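Local coordinates for dual specificity protein phosphatase 15 (Homo sapiens, PDB 1YZ4) that removes phosphate from tyrosine, serine and threonine residues of proteins, with its catalytic domain present here, at residues 15-20 with 96-101; 21-26 with 88-93. The protein carries 1 engineered substitution. All blocks are in the same frame, centred on the assembly; numbering follows the deposited sequence.

Interaction 1. Residues 15-20 with 96-101; sequences LYLGNF and SRSTTI. With BOG (octyl beta-D-glucopyranoside), chain C; SO4 (sulfate ion), chain D.
Leu17 and Ser98 meet through their first torsions: chi1 of Leu17 (-90°) sets CG anti to the carbonyl carbon and carries CD2 toward the helix, while chi1 of Ser98 (60°) holds OG between its own backbone N and carbonyl carbon, facing the strand. The pair joins strand 15-18 of the central sheet to the start of helix 97-110, whose first residue, Arg97, ends the P-loop signature HCxxxxxR of the protein tyrosine phosphatase fold (the cysteine is Ser91 here). Strand and helix segments run nearly antiparallel, 157° between their directions and 8.4 Å apart at closest axis approach. The contact is purely van der Waals: Leu17 CD2 lies 3.3 Å from Ser98 O and 3.4 Å from Ser98 OG, a methyl set against the first helical turn. No hydrogen bond links the two segments. Ser98 N instead donates to the OG of Ser91, the engineered residue at the predicted nucleophile position. Ser96 O is gripped from opposite faces by Thr100 N and Thr100 OG1, which closes the helix's first turn. On the loop side, a sulfate, probably from the crystallisation liquor, occupies the phosphate pocket, with Ile95 N among its donors. Arg97 bends at chi3 and wraps it: its backbone N and NE both reach SO4 O2, NE at 2.7 Å, and NH2 donates to SO4 O1 at 2.9 Å while also meeting O4 of the octyl glucoside at the guanidinium edge.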
loop_
_atom_site.group_PDB
_atom_site.type_symbol
_atom_site.label_atom_id
_atom_site.label_comp_id
_atom_site.label_asym_id
_atom_site.label_seq_id
_atom_site.Cartn_x
_atom_site.Cartn_y
_atom_site.Cartn_z
ATOM N N LEU A 15 -5.062 -7.435 -0.074
ATOM C CA LEU A 15 -4.241 -6.241 -0.327
ATOM C C LEU A 15 -3.681 -6.179 -1.750
ATOM O O LEU A 15 -3.089 -7.145 -2.231
ATOM C CB LEU A 15 -3.084 -6.188 0.678
ATOM C CG LEU A 15 -2.130 -5.001 0.586
ATOM C CD1 LEU A 15 -2.902 -3.699 0.718
ATOM C CD2 LEU A 15 -1.079 -5.120 1.683
ATOM N N TYR A 16 -3.852 -5.042 -2.420
ATOM C CA TYR A 16 -3.363 -4.894 -3.790
ATOM C C TYR A 16 -2.626 -3.590 -4.071
ATOM O O TYR A 16 -2.818 -2.583 -3.385
ATOM C CB TYR A 16 -4.514 -5.000 -4.794
ATOM C CG TYR A 16 -5.251 -6.316 -4.782
ATOM C CD1 TYR A 16 -6.155 -6.620 -3.767
ATOM C CD2 TYR A 16 -5.053 -7.256 -5.793
ATOM C CE1 TYR A 16 -6.848 -7.825 -3.758
ATOM C CE2 TYR A 16 -5.740 -8.462 -5.794
ATOM C CZ TYR A 16 -6.638 -8.736 -4.772
ATOM O OH TYR A 16 -7.342 -9.910 -4.777
ATOM N N LEU A 17 -1.791 -3.630 -5.109
ATOM C CA LEU A 17 -1.013 -2.481 -5.557
ATOM C C LEU A 17 -1.452 -2.137 -6.971
ATOM O O LEU A 17 -1.696 -3.029 -7.784
ATOM C CB LEU A 17 0.482 -2.811 -5.550
ATOM C CG LEU A 17 1.266 -2.519 -4.265
ATOM C CD1 LEU A 17 2.681 -3.054 -4.380
ATOM C CD2 LEU A 17 1.289 -1.013 -4.025
ATOM N N GLY A 18 -1.564 -0.847 -7.267
ATOM C CA GLY A 18 -1.977 -0.458 -8.602
ATOM C C GLY A 18 -1.640 0.970 -8.990
ATOM O O GLY A 18 -1.081 1.731 -8.204
ATOM N N ASN A 19 -1.987 1.321 -10.222
ATOM C CA ASN A 19 -1.746 2.646 -10.767
ATOM C C ASN A 19 -3.095 3.338 -10.958
ATOM O O ASN A 19 -4.143 2.744 -10.685
ATOM C CB ASN A 19 -1.040 2.525 -12.111
ATOM C CG ASN A 19 -1.774 1.598 -13.059
ATOM O OD1 ASN A 19 -2.993 1.712 -13.245
ATOM N ND2 ASN A 19 -1.041 0.668 -13.662
ATOM N N PHE A 20 -3.064 4.573 -11.454
ATOM C CA PHE A 20 -4.278 5.362 -11.665
ATOM C C PHE A 20 -5.305 4.686 -12.574
ATOM O O PHE A 20 -6.507 4.921 -12.448
ATOM C CB PHE A 20 -3.913 6.743 -12.215
ATOM C CG PHE A 20 -3.658 6.768 -13.698
ATOM C CD1 PHE A 20 -4.629 7.247 -14.575
ATOM C CD2 PHE A 20 -2.447 6.326 -14.217
ATOM C CE1 PHE A 20 -4.394 7.287 -15.945
ATOM C CE2 PHE A 20 -2.204 6.362 -15.587
ATOM C CZ PHE A 20 -3.176 6.843 -16.451
ATOM N N SER A 96 6.526 3.916 -7.194
ATOM C CA SER A 96 7.137 4.139 -5.889
ATOM C C SER A 96 6.281 4.492 -4.675
ATOM O O SER A 96 6.489 3.909 -3.615
ATOM C CB SER A 96 8.263 5.169 -6.024
ATOM O OG SER A 96 7.749 6.473 -6.107
ATOM N N ARG A 97 5.338 5.428 -4.811
ATOM C CA ARG A 97 4.489 5.837 -3.684
ATOM C C ARG A 97 3.611 4.744 -3.055
ATOM O O ARG A 97 3.648 4.534 -1.839
ATOM C CB ARG A 97 3.603 7.022 -4.086
ATOM C CG ARG A 97 4.330 8.362 -4.103
ATOM C CD ARG A 97 3.471 9.477 -4.684
ATOM N NE ARG A 97 3.041 9.209 -6.055
ATOM C CZ ARG A 97 2.458 10.110 -6.848
ATOM N NH1 ARG A 97 2.233 11.341 -6.413
ATOM N NH2 ARG A 97 2.098 9.787 -8.081
ATOM N N SER A 98 2.812 4.062 -3.868
ATOM C CA SER A 98 1.945 3.008 -3.349
ATOM C C SER A 98 2.795 1.858 -2.814
ATOM O O SER A 98 2.452 1.207 -1.821
ATOM C CB SER A 98 1.016 2.493 -4.457
ATOM O OG SER A 98 1.756 1.969 -5.553
ATOM N N THR A 99 3.914 1.621 -3.485
ATOM C CA THR A 99 4.832 0.553 -3.116
ATOM C C THR A 99 5.407 0.778 -1.723
ATOM O O THR A 99 5.525 -0.152 -0.927
ATOM C CB THR A 99 5.980 0.466 -4.139
ATOM O OG1 THR A 99 5.423 0.336 -5.455
ATOM C CG2 THR A 99 6.864 -0.726 -3.856
ATOM N N THR A 100 5.756 2.025 -1.437
ATOM C CA THR A 100 6.328 2.400 -0.149
ATOM C C THR A 100 5.344 2.135 0.999
ATOM O O THR A 100 5.714 1.579 2.041
ATOM C CB THR A 100 6.704 3.902 -0.159
ATOM O OG1 THR A 100 7.494 4.181 -1.324
ATOM C CG2 THR A 100 7.493 4.276 1.089
ATOM N N ILE A 101 4.094 2.550 0.810
ATOM C CA ILE A 101 3.069 2.349 1.822
ATOM C C ILE A 101 2.822 0.852 2.065
ATOM O O ILE A 101 2.760 0.411 3.210
ATOM C CB ILE A 101 1.736 3.061 1.419
ATOM C CG1 ILE A 101 1.836 4.563 1.697
ATOM C CG2 ILE A 101 0.568 2.505 2.204
ATOM C CD1 ILE A 101 2.892 5.269 0.892
HETATM C C1 BOG C . 1.592 12.986 -13.686
HETATM O O1 BOG C . 1.991 13.581 -14.926
HETATM C C2 BOG C . 2.850 12.452 -12.944
HETATM O O2 BOG C . 3.502 11.475 -13.734
HETATM C C3 BOG C . 2.427 11.834 -11.608
HETATM O O3 BOG C . 3.564 11.363 -10.912
HETATM C C4 BOG C . 1.732 12.911 -10.783
HETATM O O4 BOG C . 1.332 12.360 -9.543
HETATM C C5 BOG C . 0.492 13.443 -11.554
HETATM O O5 BOG C . 0.926 13.968 -12.836
HETATM C C6 BOG C . -0.194 14.554 -10.759
HETATM O O6 BOG C . -1.250 15.130 -11.510
HETATM C "C1'" BOG C . 0.943 13.754 -15.892
HETATM C "C2'" BOG C . 1.524 13.294 -17.211
HETATM C "C3'" BOG C . 1.461 11.783 -17.277
HETATM C "C4'" BOG C . 2.050 11.211 -18.555
HETATM C "C5'" BOG C . 1.956 9.681 -18.579
HETATM C "C6'" BOG C . 2.439 9.027 -17.290
HETATM C "C7'" BOG C . 2.310 7.529 -17.370
HETATM C "C8'" BOG C . 2.781 6.889 -16.092
HETATM S S SO4 D . 4.019 6.448 -8.385
HETATM O O1 SO4 D . 3.362 7.416 -9.253
HETATM O O2 SO4 D . 4.172 7.010 -7.048
HETATM O O3 SO4 D . 3.235 5.234 -8.313
HETATM O O4 SO4 D . 5.334 6.092 -8.899
#

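Interaction 2. Residues 21-26 with 88-93; sequences IDAKDL and LVHSFA. Engineered in segment 88-93: Ser91 (natural residue Cys). With BOG (octyl beta-D-glucopyranoside), chain C; SO4 (sulfate ion), chain D.
Ala23 CB sits squarely over one face of the His90 imidazole, 3.4 Å from the ring centroid and 12° off the ring normal, a CH-pi contact. All five ring atoms lie within 3.8 Å of this CB, NE2 and CD2 nearest. Leu88 CD2 packs against Ala23 CA at 3.9 Å, and Ala23 bridges two residues that project from the same side of the strand. The His90 ring is swung there by chi1 of 73°, which puts CG between the backbone N and the carbonyl carbon; a weak hydrogen bond ties NE2 to Ser39 OG. Leu88 and His90 belong to strand 87-91, which runs into the phosphate-binding P-loop of the phosphatase fold, where Ser91, engineered in place of the natural cysteine, occupies the predicted nucleophile position. Ser91 OG gives a short 2.5 Å hydrogen bond to SO4 O3, and Ala93 N donates to SO4 O1 at 2.8 Å. The Phe92 ring lies against the octyl glucoside, C1 over one face, and stacks with Phe20. Behind Ala23, the turn of 21-26 is held by Lys24 N to Ile21 O and Asp25 N to Asp22 O, while Asp22 OD1 accepts a hydrogen bond from Gln28 NE2 and Asp25 OD1 N-caps the following helix through Gln28 N.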
loop_
_atom_site.group_PDB
_atom_site.type_symbol
_atom_site.label_atom_id
_atom_site.label_comp_id
_atom_site.label_asym_id
_atom_site.label_seq_id
_atom_site.Cartn_x
_atom_site.Cartn_y
_atom_site.Cartn_z
ATOM N N ILE A 21 -4.839 3.847 -13.489
ATOM C CA ILE A 21 -5.743 3.141 -14.386
ATOM C C ILE A 21 -6.472 2.010 -13.659
ATOM O O ILE A 21 -7.678 1.836 -13.833
ATOM C CB ILE A 21 -4.978 2.590 -15.611
ATOM C CG1 ILE A 21 -4.735 3.733 -16.598
ATOM C CG2 ILE A 21 -5.756 1.455 -16.269
ATOM C CD1 ILE A 21 -3.881 3.356 -17.776
ATOM N N ASP A 22 -5.752 1.248 -12.841
ATOM C CA ASP A 22 -6.376 0.158 -12.092
ATOM C C ASP A 22 -7.417 0.715 -11.110
ATOM O O ASP A 22 -8.468 0.111 -10.882
ATOM C CB ASP A 22 -5.328 -0.634 -11.306
ATOM C CG ASP A 22 -4.209 -1.167 -12.183
ATOM O OD1 ASP A 22 -4.510 -1.766 -13.234
ATOM O OD2 ASP A 22 -3.028 -0.996 -11.812
ATOM N N ALA A 23 -7.110 1.874 -10.538
ATOM C CA ALA A 23 -7.986 2.531 -9.575
ATOM C C ALA A 23 -9.368 2.884 -10.133
ATOM O O ALA A 23 -10.311 3.078 -9.364
ATOM C CB ALA A 23 -7.307 3.790 -9.050
ATOM N N LYS A 24 -9.479 2.970 -11.459
ATOM C CA LYS A 24 -10.744 3.314 -12.119
ATOM C C LYS A 24 -11.336 2.134 -12.869
ATOM O O LYS A 24 -12.443 2.220 -13.394
ATOM C CB LYS A 24 -10.539 4.451 -13.123
ATOM C CG LYS A 24 -10.034 5.743 -12.515
ATOM C CD LYS A 24 -9.888 6.830 -13.576
ATOM C CE LYS A 24 -8.928 6.414 -14.676
ATOM N NZ LYS A 24 -8.760 7.486 -15.693
ATOM N N ASP A 25 -10.590 1.041 -12.932
ATOM C CA ASP A 25 -11.040 -0.148 -13.639
ATOM C C ASP A 25 -12.137 -0.898 -12.865
ATOM O O ASP A 25 -11.847 -1.755 -12.026
ATOM C CB ASP A 25 -9.848 -1.073 -13.887
ATOM C CG ASP A 25 -10.174 -2.195 -14.848
ATOM O OD1 ASP A 25 -11.252 -2.812 -14.715
ATOM O OD2 ASP A 25 -9.341 -2.468 -15.733
ATOM N N LEU A 26 -13.391 -0.573 -13.167
ATOM C CA LEU A 26 -14.546 -1.191 -12.516
ATOM C C LEU A 26 -14.524 -2.709 -12.603
ATOM O O LEU A 26 -14.968 -3.398 -11.691
ATOM C CB LEU A 26 -15.840 -0.691 -13.153
ATOM C CG LEU A 26 -16.147 0.785 -12.965
ATOM C CD1 LEU A 26 -17.417 1.132 -13.733
ATOM C CD2 LEU A 26 -16.296 1.082 -11.476
ATOM N N LEU A 88 -6.983 -1.666 -2.027
ATOM C CA LEU A 88 -6.112 -1.366 -3.155
ATOM C C LEU A 88 -5.374 -0.066 -2.860
ATOM O O LEU A 88 -5.999 0.974 -2.662
ATOM C CB LEU A 88 -6.913 -1.184 -4.454
ATOM C CG LEU A 88 -6.224 -0.298 -5.511
ATOM C CD1 LEU A 88 -5.001 -1.014 -6.077
ATOM C CD2 LEU A 88 -7.192 0.037 -6.636
ATOM N N VAL A 89 -4.052 -0.122 -2.807
ATOM C CA VAL A 89 -3.280 1.094 -2.588
ATOM C C VAL A 89 -2.701 1.461 -3.957
ATOM O O VAL A 89 -2.093 0.618 -4.626
ATOM C CB VAL A 89 -2.124 0.879 -1.580
ATOM C CG1 VAL A 89 -1.445 2.213 -1.285
ATOM C CG2 VAL A 89 -2.657 0.250 -0.291
ATOM N N HIS A 90 -2.892 2.706 -4.381
ATOM C CA HIS A 90 -2.381 3.122 -5.681
ATOM C C HIS A 90 -1.794 4.528 -5.740
ATOM O O HIS A 90 -2.111 5.400 -4.924
ATOM C CB HIS A 90 -3.495 3.009 -6.724
ATOM C CG HIS A 90 -4.545 4.065 -6.594
ATOM N ND1 HIS A 90 -4.392 5.333 -7.114
ATOM C CD2 HIS A 90 -5.753 4.052 -5.983
ATOM C CE1 HIS A 90 -5.464 6.055 -6.832
ATOM N NE2 HIS A 90 -6.304 5.301 -6.147
ATOM N N SER A 91 -0.923 4.718 -6.726
ATOM C CA SER A 91 -0.276 5.994 -7.014
ATOM C C SER A 91 -0.232 6.016 -8.540
ATOM O O SER A 91 -0.299 4.956 -9.174
ATOM C CB SER A 91 1.125 6.070 -6.393
ATOM O OG SER A 91 1.750 4.800 -6.343
ATOM N N PHE A 92 -0.124 7.205 -9.126
ATOM C CA PHE A 92 -0.166 7.343 -10.583
ATOM C C PHE A 92 0.539 6.319 -11.468
ATOM O O PHE A 92 -0.110 5.661 -12.283
ATOM C CB PHE A 92 0.286 8.740 -11.019
ATOM C CG PHE A 92 -0.303 9.167 -12.339
ATOM C CD1 PHE A 92 -1.640 9.553 -12.424
ATOM C CD2 PHE A 92 0.455 9.133 -13.502
ATOM C CE1 PHE A 92 -2.216 9.898 -13.654
ATOM C CE2 PHE A 92 -0.113 9.474 -14.733
ATOM C CZ PHE A 92 -1.451 9.856 -14.806
ATOM N N ALA A 93 1.856 6.196 -11.329
ATOM C CA ALA A 93 2.628 5.271 -12.152
ATOM C C ALA A 93 2.625 3.843 -11.626
ATOM O O ALA A 93 2.994 2.908 -12.341
ATOM C CB ALA A 93 4.070 5.767 -12.285
HETATM C C1 BOG C . 1.592 12.986 -13.686
HETATM O O1 BOG C . 1.991 13.581 -14.926
HETATM C C2 BOG C . 2.850 12.452 -12.944
HETATM O O2 BOG C . 3.502 11.475 -13.734
HETATM C C3 BOG C . 2.427 11.834 -11.608
HETATM O O3 BOG C . 3.564 11.363 -10.912
HETATM C C4 BOG C . 1.732 12.911 -10.783
HETATM O O4 BOG C . 1.332 12.360 -9.543
HETATM C C5 BOG C . 0.492 13.443 -11.554
HETATM O O5 BOG C . 0.926 13.968 -12.836
HETATM C C6 BOG C . -0.194 14.554 -10.759
HETATM O O6 BOG C . -1.250 15.130 -11.510
HETATM C "C1'" BOG C . 0.943 13.754 -15.892
HETATM C "C2'" BOG C . 1.524 13.294 -17.211
HETATM C "C3'" BOG C . 1.461 11.783 -17.277
HETATM C "C4'" BOG C . 2.050 11.211 -18.555
HETATM C "C5'" BOG C . 1.956 9.681 -18.579
HETATM C "C6'" BOG C . 2.439 9.027 -17.290
HETATM C "C7'" BOG C . 2.310 7.529 -17.370
HETATM C "C8'" BOG C . 2.781 6.889 -16.092
HETATM S S SO4 D . 4.019 6.448 -8.385
HETATM O O1 SO4 D . 3.362 7.416 -9.253
HETATM O O2 SO4 D . 4.172 7.010 -7.048
HETATM O O3 SO4 D . 3.235 5.234 -8.313
HETATM O O4 SO4 D . 5.334 6.092 -8.899
#

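How the interactions relate
The centres of interactions 1 and 2 lie about 8 Å apart, and the two contacts touch. Along the chain the order is 15-20, 21-26, 88-93, 96-101, so interaction 2 is nested within the loop closed by interaction 1. Strands 15-18 and 87-91 are parallel neighbours in the mixed sheet, joined by backbone bonds such as Val89 N to Tyr16 O. From strand 87-91 the chain passes through the P-loop into helix 97-110. Strand end, loop and helix start all donate hydrogen bonds to one sulfate, and the bound detergent touches both contacts, so segments 88-93 and 96-101 contribute to the phosphate site, with 15-20 and 21-26 packed against them.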